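Local structure of glycine betaine, L-proline ABC transporter, glycine/betaine/L-proline-binding protein (ProX) (3TMG) at residues Ser17-Tyr22 / Lys64-Val69; Phe88-Ala93 / Ser208-Val213; Lys126-Asp131 / Glu175-Pro180. The protein binds glycine betaine (trimethyl glycine) and is probably the substrate-binding component of an ABC transporter for such quaternary amines. All coordinates share one frame; numbering follows the deposited sequence.

From the N terminus, contact 1 closes first along the chain: 64-69 comes back to strand 16-22 after a loop of 41 residues, mostly helical, that includes strand 44-50. Contact 2 opens later, at 88-93, and closes only when strand 207-214 arrives. Contact 3 lies wholly within that long excursion, joining 126-131 to 175-180. Contacts 1 and 2 touch, with T68 N 2.9 Å from L212 O, probably a hydrogen bond. Contact 3 lies across the chain's centre, its centre about 29 Å from that of contact 2. Strand 88-105, broken by a bulge or short loop, pairs with both 207-214 and 179-183 and so links the two regions, consistent with two lobes of a periplasmic-binding-protein fold.

Contact 1 (Ser17-Tyr22 / Lys64-Val69); sequences SVKIGY and KIDGTV
The flat carboxylate of D66 meets the peptide between V18 and K19 through OD2, which accepts a hydrogen bond from K19 N at 2.8 Å. The amide arrives on the anti side of this oxygen, 22° out of the carboxylate plane, and the bond is bent to 146° at the hydrogen. V18 flanks the same oxygen, its CG2 lying 3.6 Å from D66 OD2. A water donates to OD2 and to S17 OG, while OD1 makes a salt bridge with R214, so both oxygens of this buried acid have partners and its charged form is probably favoured. With CG beside the backbone N (chi1 -67°), the carboxylate folds back to K19, whose O also accepts from D66 N at 2.8 Å. One residue thus grips both polar backbone atoms of K19, and G67 N adds a weak bond to that carbonyl. Farther on, G21 N donates to G67 O at 3.0 Å. A single beta bridge, with I20 CA 5.1 Å from G67 CA, joins 17-22 to the start of strand 67-73. I65 places CD1 3.7 Å from G21 CA. The extended K19 side chain reaches K64 O through a water on NZ. V18, I20 and Y22 pair with strand 44-50 instead, placing 17-22 between two neighbours; helix 53-61 packs on I65 and T68, and helix 26-41 on V18 and V69.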
# COMPACT_ATOMS: atom_id res chain seq x y z
N SER A 17 7.66 -0.70 -24.37
CA SER A 17 6.55 -0.28 -23.54
C SER A 17 6.41 -1.18 -22.30
O SER A 17 6.54 -2.38 -22.40
CB SER A 17 5.26 -0.38 -24.38
OG SER A 17 4.07 -0.37 -23.56
N VAL A 18 6.16 -0.58 -21.15
CA VAL A 18 5.71 -1.33 -19.96
C VAL A 18 4.63 -0.48 -19.26
O VAL A 18 4.69 0.76 -19.26
CB VAL A 18 6.88 -1.72 -19.04
CG1 VAL A 18 7.54 -0.48 -18.48
CG2 VAL A 18 6.43 -2.68 -17.93
N LYS A 19 3.64 -1.18 -18.71
CA LYS A 19 2.49 -0.58 -18.05
C LYS A 19 2.38 -1.10 -16.62
O LYS A 19 2.26 -2.30 -16.41
CB LYS A 19 1.23 -0.94 -18.85
CG LYS A 19 1.23 -0.31 -20.23
CD LYS A 19 -0.02 -0.64 -21.03
CE LYS A 19 0.08 -0.01 -22.42
NZ LYS A 19 -1.03 -0.51 -23.25
N ILE A 20 2.39 -0.19 -15.64
CA ILE A 20 2.26 -0.59 -14.23
C ILE A 20 0.97 0.00 -13.66
O ILE A 20 0.77 1.22 -13.74
CB ILE A 20 3.46 -0.09 -13.36
CG1 ILE A 20 4.80 -0.18 -14.13
CG2 ILE A 20 3.45 -0.80 -11.97
CD1 ILE A 20 6.01 0.27 -13.31
N GLY A 21 0.09 -0.85 -13.11
CA GLY A 21 -1.12 -0.37 -12.40
C GLY A 21 -0.82 -0.17 -10.91
O GLY A 21 -0.00 -0.89 -10.32
N TYR A 22 -1.45 0.84 -10.30
CA TYR A 22 -1.29 1.09 -8.87
C TYR A 22 -2.53 1.81 -8.36
O TYR A 22 -3.35 2.30 -9.16
CB TYR A 22 -0.02 1.90 -8.53
CG TYR A 22 -0.02 3.35 -8.98
CD1 TYR A 22 -0.06 3.69 -10.34
CD2 TYR A 22 -0.01 4.38 -8.02
CE1 TYR A 22 -0.09 5.03 -10.75
CE2 TYR A 22 -0.01 5.73 -8.43
CZ TYR A 22 -0.03 6.03 -9.79
OH TYR A 22 -0.04 7.36 -10.19
N LYS A 64 -4.06 -5.90 -19.55
CA LYS A 64 -4.05 -4.51 -20.04
C LYS A 64 -3.01 -3.65 -19.30
O LYS A 64 -2.67 -2.56 -19.75
CB LYS A 64 -5.45 -3.89 -19.92
CG LYS A 64 -6.37 -4.43 -20.98
CD LYS A 64 -7.79 -4.04 -20.63
CE LYS A 64 -8.75 -4.57 -21.66
NZ LYS A 64 -10.06 -4.39 -20.99
N ILE A 65 -2.51 -4.18 -18.20
CA ILE A 65 -1.26 -3.71 -17.58
C ILE A 65 -0.33 -4.91 -17.51
O ILE A 65 -0.77 -6.06 -17.58
CB ILE A 65 -1.48 -3.12 -16.17
CG1 ILE A 65 -2.13 -4.13 -15.19
CG2 ILE A 65 -2.28 -1.82 -16.26
CD1 ILE A 65 -2.29 -3.61 -13.75
N ASP A 66 0.96 -4.63 -17.35
CA ASP A 66 1.95 -5.68 -17.38
C ASP A 66 2.22 -6.17 -15.97
O ASP A 66 2.58 -7.32 -15.78
CB ASP A 66 3.24 -5.14 -17.98
CG ASP A 66 3.09 -4.80 -19.44
OD1 ASP A 66 2.57 -5.66 -20.17
OD2 ASP A 66 3.49 -3.69 -19.84
N GLY A 67 2.04 -5.30 -14.98
CA GLY A 67 2.39 -5.66 -13.61
C GLY A 67 1.84 -4.70 -12.57
O GLY A 67 1.35 -3.62 -12.92
N THR A 68 1.86 -5.13 -11.31
CA THR A 68 1.61 -4.24 -10.17
C THR A 68 2.61 -4.60 -9.09
O THR A 68 2.94 -5.81 -8.93
CB THR A 68 0.16 -4.33 -9.65
OG1 THR A 68 0.05 -3.60 -8.44
CG2 THR A 68 -0.26 -5.79 -9.34
N VAL A 69 3.09 -3.61 -8.34
CA VAL A 69 3.92 -3.88 -7.16
C VAL A 69 3.11 -3.56 -5.88
O VAL A 69 3.68 -3.29 -4.81
CB VAL A 69 5.29 -3.14 -7.20
CG1 VAL A 69 6.11 -3.74 -8.33
CG2 VAL A 69 5.15 -1.61 -7.40
O HOH W 1 3.09 -2.78 -22.34
O HOH W 2 -3.69 -0.90 -21.72
O HOH W 3 1.98 -0.88 -8.45

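Contact 2 (Phe88-Ala93 / Ser208-Val213); sequences FVDLGA and SVHTLV
D90 OD1 and H210 ND1 form a His-carboxylate hydrogen bond of 2.8 Å and 164°. The oxygen uses its syn lone pair and lies in the imidazole plane, while carboxylate and ring are turned 75° apart. OD1 also accepts from G92 N on its anti side at 3.1 Å, an Asx turn, and OD2 is bonded to Y81 OH; these three partners help fix the carboxylate's rotation. At the ring edge, H210 NE2 makes a weak hydrogen bond to S208 OG. Over one face runs the backbone of G92 and A93, with A93 N 3.8 Å above the centre of the H210 ring. L212 forks beside this group: CD2 packs 3.5 Å from D90 CG, and CD1 makes a CH-pi contact 4.1 Å from the centroid of the F88 ring. L91 and V213 meet through CD1 and CG1, 3.6 Å apart, against helix 222-230, which touches both. The backbone ladder positions these groups. V89 and V213 are a hydrogen-bonded antiparallel pair, with V89 N 2.8 Å from V213 O. Farther along, T211 bonds to both L91 N and G92 O, an irregularity consistent with a beta bulge, within the antiparallel sheet that also holds strand 67-73.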
# COMPACT_ATOMS: atom_id res chain seq x y z
N PHE A 88 -3.03 -14.35 -13.25
CA PHE A 88 -1.80 -13.57 -13.13
C PHE A 88 -0.69 -14.43 -12.54
O PHE A 88 -0.94 -15.58 -12.11
CB PHE A 88 -2.03 -12.27 -12.32
CG PHE A 88 -2.61 -12.48 -10.94
CD1 PHE A 88 -1.86 -13.06 -9.92
CD2 PHE A 88 -3.89 -12.04 -10.64
CE1 PHE A 88 -2.40 -13.27 -8.64
CE2 PHE A 88 -4.44 -12.20 -9.35
CZ PHE A 88 -3.69 -12.81 -8.34
N VAL A 89 0.54 -13.92 -12.54
CA VAL A 89 1.66 -14.67 -11.92
C VAL A 89 2.13 -13.90 -10.69
O VAL A 89 2.46 -12.73 -10.79
CB VAL A 89 2.88 -14.83 -12.87
CG1 VAL A 89 3.90 -15.75 -12.21
CG2 VAL A 89 2.46 -15.42 -14.21
N ASP A 90 2.17 -14.57 -9.54
CA ASP A 90 2.60 -13.93 -8.31
C ASP A 90 4.10 -14.18 -8.18
O ASP A 90 4.50 -15.34 -8.00
CB ASP A 90 1.84 -14.56 -7.14
CG ASP A 90 2.13 -13.88 -5.79
OD1 ASP A 90 3.18 -13.20 -5.62
OD2 ASP A 90 1.26 -14.01 -4.87
N LEU A 91 4.91 -13.13 -8.24
CA LEU A 91 6.37 -13.35 -8.29
C LEU A 91 7.02 -13.46 -6.91
O LEU A 91 8.20 -13.82 -6.81
CB LEU A 91 7.07 -12.27 -9.11
CG LEU A 91 6.59 -12.10 -10.55
CD1 LEU A 91 7.41 -11.04 -11.29
CD2 LEU A 91 6.59 -13.43 -11.30
N GLY A 92 6.25 -13.20 -5.85
CA GLY A 92 6.78 -13.15 -4.49
C GLY A 92 6.70 -11.76 -3.91
O GLY A 92 6.05 -10.90 -4.51
N ALA A 93 7.37 -11.51 -2.77
CA ALA A 93 7.21 -10.26 -2.02
C ALA A 93 8.21 -9.26 -2.54
O ALA A 93 9.37 -9.62 -2.78
CB ALA A 93 7.45 -10.49 -0.51
N SER A 208 2.92 -9.19 3.65
CA SER A 208 3.91 -8.62 2.73
C SER A 208 3.21 -8.00 1.52
O SER A 208 1.99 -8.19 1.34
CB SER A 208 4.96 -9.68 2.39
OG SER A 208 4.34 -10.60 1.54
N VAL A 209 3.95 -7.24 0.74
CA VAL A 209 3.38 -6.67 -0.50
C VAL A 209 4.03 -7.46 -1.61
O VAL A 209 5.27 -7.61 -1.61
CB VAL A 209 3.72 -5.17 -0.63
CG1 VAL A 209 2.98 -4.51 -1.81
CG2 VAL A 209 3.39 -4.43 0.69
N HIS A 210 3.21 -7.95 -2.54
CA HIS A 210 3.74 -8.76 -3.63
C HIS A 210 3.71 -8.08 -4.95
O HIS A 210 3.03 -7.06 -5.12
CB HIS A 210 2.98 -10.11 -3.73
CG HIS A 210 3.40 -11.12 -2.67
ND1 HIS A 210 3.53 -12.46 -2.93
CD2 HIS A 210 3.64 -10.96 -1.33
CE1 HIS A 210 3.88 -13.11 -1.81
NE2 HIS A 210 3.99 -12.20 -0.82
N THR A 211 4.51 -8.63 -5.87
CA THR A 211 4.59 -8.12 -7.23
C THR A 211 3.87 -9.18 -8.09
O THR A 211 4.19 -10.37 -8.03
CB THR A 211 6.07 -8.02 -7.68
OG1 THR A 211 6.73 -6.99 -6.91
CG2 THR A 211 6.13 -7.62 -9.18
N LEU A 212 2.85 -8.74 -8.82
CA LEU A 212 2.16 -9.64 -9.74
C LEU A 212 2.35 -9.15 -11.16
O LEU A 212 2.35 -7.94 -11.40
CB LEU A 212 0.66 -9.71 -9.43
CG LEU A 212 0.25 -9.72 -7.96
CD1 LEU A 212 -1.26 -9.55 -7.82
CD2 LEU A 212 0.72 -10.98 -7.21
N VAL A 213 2.47 -10.09 -12.11
CA VAL A 213 2.62 -9.71 -13.52
C VAL A 213 1.60 -10.50 -14.35
O VAL A 213 1.08 -11.52 -13.92
CB VAL A 213 4.06 -9.93 -14.06
CG1 VAL A 213 5.08 -9.09 -13.31
CG2 VAL A 213 4.46 -11.41 -14.00

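Contact 3 (Lys126-Asp131 / Glu175-Pro180); sequences KMIGID and EWILVP
M127 crosses L178 obliquely and ends over the peptide joining V179 to P180. Its CG stands opposite the backbone N (chi1 -177°), and the extended chain keeps CB, CG and SD against L178 and carries CE on to the V179-P180 peptide. CB is 4.0 Å from L178 CD2. CG packs against the branch point, M127 CG to L178 CG being 3.7 Å, and SD passes 3.8 Å from L178 CD2. The methyl CE then comes to rest 3.6 Å from P180 N, close to the carbonyl carbon of V179 as well. T140 and L144 of helix 135-146 and F102 of strand 88-105 also touch this side chain. One direct hydrogen bond ties the two backbones: I128 N donates to L178 O at 3.0 Å, with an angle of 149° at the hydrogen. A water extends this pairing by donating to K126 O and accepting from L178 N. Beyond the bond, V179 CG1 and the proline ring close on I128 O, with P180 CD only 3.2 Å from I128 O. I128 CG1 reaches across to I177 CD1 at about a right angle. Strand 126-128 leads on to I130, which lines the glycine betaine pocket, and P180 touches T136, another residue of that pocket. P180 has no N-H to offer, and the buried I128 O has no hydrogen-bonding partner in the model; within the two segments it is met by carbons, among them V179 CA in a CA-H...O contact. Apolar packing and one N-H...O bond, not a continuous ladder, therefore join the segments.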
# COMPACT_ATOMS: atom_id res chain seq x y z
N LYS A 126 -18.24 6.63 14.74
CA LYS A 126 -17.68 6.54 13.40
C LYS A 126 -16.26 6.00 13.46
O LYS A 126 -15.55 6.23 14.44
CB LYS A 126 -17.65 7.91 12.71
CG LYS A 126 -19.02 8.49 12.37
CD LYS A 126 -18.85 9.86 11.73
CE LYS A 126 -20.17 10.40 11.24
NZ LYS A 126 -19.89 11.83 10.93
N MET A 127 -15.89 5.26 12.42
CA MET A 127 -14.50 4.90 12.16
C MET A 127 -14.17 5.55 10.82
O MET A 127 -14.84 5.28 9.79
CB MET A 127 -14.33 3.40 12.09
CG MET A 127 -12.88 2.95 11.88
SD MET A 127 -12.77 1.17 12.12
CE MET A 127 -10.97 0.98 12.07
N ILE A 128 -13.20 6.43 10.84
CA ILE A 128 -12.84 7.23 9.68
C ILE A 128 -11.90 6.41 8.79
O ILE A 128 -10.72 6.27 9.10
CB ILE A 128 -12.21 8.58 10.12
CG1 ILE A 128 -13.16 9.37 11.04
CG2 ILE A 128 -11.76 9.41 8.91
CD1 ILE A 128 -14.56 9.61 10.45
N GLY A 129 -12.43 5.88 7.68
CA GLY A 129 -11.68 4.91 6.83
C GLY A 129 -11.05 5.54 5.60
O GLY A 129 -10.94 6.75 5.50
N ILE A 130 -10.63 4.70 4.65
CA ILE A 130 -9.95 5.16 3.43
C ILE A 130 -10.87 4.89 2.21
O ILE A 130 -12.10 4.86 2.38
CB ILE A 130 -8.53 4.56 3.29
CG1 ILE A 130 -8.58 3.01 3.22
CG2 ILE A 130 -7.62 4.99 4.46
CD1 ILE A 130 -7.26 2.36 2.83
N ASP A 131 -10.31 4.71 1.01
CA ASP A 131 -11.08 4.50 -0.21
C ASP A 131 -11.99 3.25 -0.14
O ASP A 131 -11.52 2.16 0.26
CB ASP A 131 -10.19 4.53 -1.49
CG ASP A 131 -8.86 3.68 -1.37
OD1 ASP A 131 -8.08 3.89 -0.44
OD2 ASP A 131 -8.58 2.84 -2.25
N GLU A 175 -8.84 14.68 20.78
CA GLU A 175 -10.10 13.92 20.66
C GLU A 175 -9.85 12.44 20.32
O GLU A 175 -8.83 12.09 19.74
CB GLU A 175 -11.01 14.56 19.61
N TRP A 176 -10.79 11.58 20.70
CA TRP A 176 -10.70 10.18 20.31
C TRP A 176 -11.03 10.08 18.85
O TRP A 176 -11.93 10.76 18.35
CB TRP A 176 -11.64 9.31 21.13
CG TRP A 176 -11.31 9.26 22.61
CD1 TRP A 176 -10.57 10.18 23.35
CD2 TRP A 176 -11.70 8.22 23.57
NE1 TRP A 176 -10.48 9.80 24.67
CE2 TRP A 176 -11.14 8.63 24.87
CE3 TRP A 176 -12.44 7.03 23.50
CZ2 TRP A 176 -11.32 7.87 26.02
CZ3 TRP A 176 -12.61 6.27 24.67
CH2 TRP A 176 -12.07 6.69 25.90
N ILE A 177 -10.28 9.25 18.14
CA ILE A 177 -10.59 8.92 16.76
C ILE A 177 -10.11 7.47 16.59
O ILE A 177 -9.09 7.05 17.20
CB ILE A 177 -9.91 9.89 15.74
CG1 ILE A 177 -10.46 9.69 14.31
CG2 ILE A 177 -8.38 9.75 15.74
CD1 ILE A 177 -9.92 10.62 13.23
N LEU A 178 -10.87 6.74 15.77
CA LEU A 178 -10.55 5.38 15.33
C LEU A 178 -10.40 5.38 13.80
O LEU A 178 -11.32 5.85 13.07
CB LEU A 178 -11.70 4.46 15.74
CG LEU A 178 -11.62 2.98 15.35
CD1 LEU A 178 -10.42 2.29 15.99
CD2 LEU A 178 -12.93 2.32 15.73
N VAL A 179 -9.27 4.86 13.31
CA VAL A 179 -8.99 4.77 11.85
C VAL A 179 -8.38 3.40 11.53
O VAL A 179 -7.78 2.79 12.42
CB VAL A 179 -7.98 5.87 11.38
CG1 VAL A 179 -8.56 7.30 11.55
CG2 VAL A 179 -6.61 5.71 12.04
N PRO A 180 -8.53 2.91 10.27
CA PRO A 180 -7.74 1.78 9.90
C PRO A 180 -6.40 2.38 9.42
O PRO A 180 -6.40 3.42 8.73
CB PRO A 180 -8.55 1.14 8.76
CG PRO A 180 -9.30 2.29 8.14
CD PRO A 180 -9.53 3.29 9.23
O HOH W 4 -13.38 7.89 14.91